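Local coordinates for protein cysteine protease-like VirA (Shigella flexneri, PDB 3EB8) that acts as a secreted virulence effector that promotes bacterial entry into epithelial cells and spread within and between them, its reported tubulin-protease activity being disputed, at residues A[76-79]-A[80-84]. Numbering follows the deposited sequence.
Sequences NNLL and SSLPP
Ser80 N donates to Asn76 O at 3.2 Å, an i to i-4 bond that carries the helix 72-81 into its last turn. One residue on, the pattern tightens: Ser81 N makes its better bond three residues back, to Leu78 O at 3.1 Å, and only a weak one to Asn77 O, a shift common where an alpha-helix ends. The amide of Leu82 divides itself weakly between Leu78 O and Leu79 O. From Leu82 the backbone is extended (psi 154°), and the prolines that follow, having no N-H, could not prolong the helical ladder. The helix thus links strand 66-69 of the antiparallel sheet to strand 86-87 of the mixed sheet.

Serine suits these two positions because its short side chain lets the hydroxyl reach back to a carbonyl three residues earlier. Ser80 OG gives a hydrogen bond to Asn77 O at 2.8 Å, and Ser81 OG does the same to Leu78 O at 3.0 Å. In Ser81 a chi1 of 71° sets OG between the backbone N and the carbonyl carbon, from where it reaches the same face of the Leu78 carbonyl as its own amide; that oxygen is therefore gripped twice by one residue.

Leu82 lays CD1 against CD2 of both Leu78 and Leu79, each 3.8 Å away, the branched ends crossing at a slant. Nonpolar branches suit the buried Leu79, against Leu89 and His93, and Leu82, against Met20 of helix 12-21; Leu78 is partly exposed.

Hydroxyls thus take up carbonyls of the final turn as regular amide bonding weakens, and the leucine methyls meet as the chain leaves the helix.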
# COMPACT_ATOMS: atom_id res chain seq x y z
N ASN A 76 -19.23 -9.00 -4.58
CA ASN A 76 -18.72 -7.65 -4.43
C ASN A 76 -18.85 -7.22 -2.98
O ASN A 76 -18.02 -6.48 -2.45
CB ASN A 76 -19.43 -6.67 -5.39
CG ASN A 76 -18.92 -6.79 -6.81
OD1 ASN A 76 -17.74 -6.54 -7.10
ND2 ASN A 76 -19.81 -7.18 -7.72
N ASN A 77 -19.89 -7.72 -2.33
CA ASN A 77 -20.03 -7.54 -0.90
C ASN A 77 -18.84 -8.18 -0.18
O ASN A 77 -18.23 -7.60 0.73
CB ASN A 77 -21.34 -8.17 -0.44
CG ASN A 77 -21.75 -7.75 0.95
OD1 ASN A 77 -21.50 -8.47 1.93
ND2 ASN A 77 -22.37 -6.58 1.05
N LEU A 78 -18.49 -9.40 -0.59
CA LEU A 78 -17.35 -10.11 -0.02
C LEU A 78 -16.07 -9.33 -0.23
O LEU A 78 -15.27 -9.20 0.67
CB LEU A 78 -17.23 -11.51 -0.64
CG LEU A 78 -16.10 -12.41 -0.13
CD1 LEU A 78 -16.42 -13.88 -0.38
CD2 LEU A 78 -14.80 -12.06 -0.78
N LEU A 79 -15.87 -8.82 -1.43
CA LEU A 79 -14.66 -8.05 -1.72
C LEU A 79 -14.48 -6.84 -0.80
O LEU A 79 -13.36 -6.51 -0.41
CB LEU A 79 -14.66 -7.61 -3.18
CG LEU A 79 -14.39 -8.73 -4.17
CD1 LEU A 79 -14.34 -8.19 -5.60
CD2 LEU A 79 -13.10 -9.45 -3.81
N SER A 80 -15.58 -6.17 -0.47
CA SER A 80 -15.50 -4.97 0.34
C SER A 80 -15.15 -5.30 1.79
O SER A 80 -14.68 -4.44 2.52
CB SER A 80 -16.79 -4.14 0.24
OG SER A 80 -17.87 -4.80 0.87
N SER A 81 -15.36 -6.54 2.20
CA SER A 81 -15.08 -6.90 3.58
C SER A 81 -13.73 -7.60 3.78
O SER A 81 -13.34 -7.88 4.92
CB SER A 81 -16.22 -7.76 4.13
OG SER A 81 -16.19 -9.05 3.54
N LEU A 82 -13.02 -7.89 2.68
CA LEU A 82 -11.68 -8.47 2.79
C LEU A 82 -10.68 -7.46 3.39
O LEU A 82 -10.86 -6.26 3.29
CB LEU A 82 -11.18 -8.95 1.41
CG LEU A 82 -11.88 -10.15 0.77
CD1 LEU A 82 -11.33 -10.41 -0.60
CD2 LEU A 82 -11.76 -11.40 1.63
N PRO A 83 -9.62 -7.95 4.02
CA PRO A 83 -8.63 -7.01 4.56
C PRO A 83 -7.80 -6.36 3.43
O PRO A 83 -7.78 -6.87 2.31
CB PRO A 83 -7.72 -7.89 5.43
CG PRO A 83 -8.31 -9.27 5.39
CD PRO A 83 -9.23 -9.36 4.21
N PRO A 84 -7.12 -5.25 3.74
CA PRO A 84 -6.25 -4.56 2.78
C PRO A 84 -5.03 -5.43 2.44
O PRO A 84 -3.93 -5.14 2.88
CB PRO A 84 -5.78 -3.33 3.57
CG PRO A 84 -5.82 -3.80 5.02
CD PRO A 84 -7.11 -4.58 5.06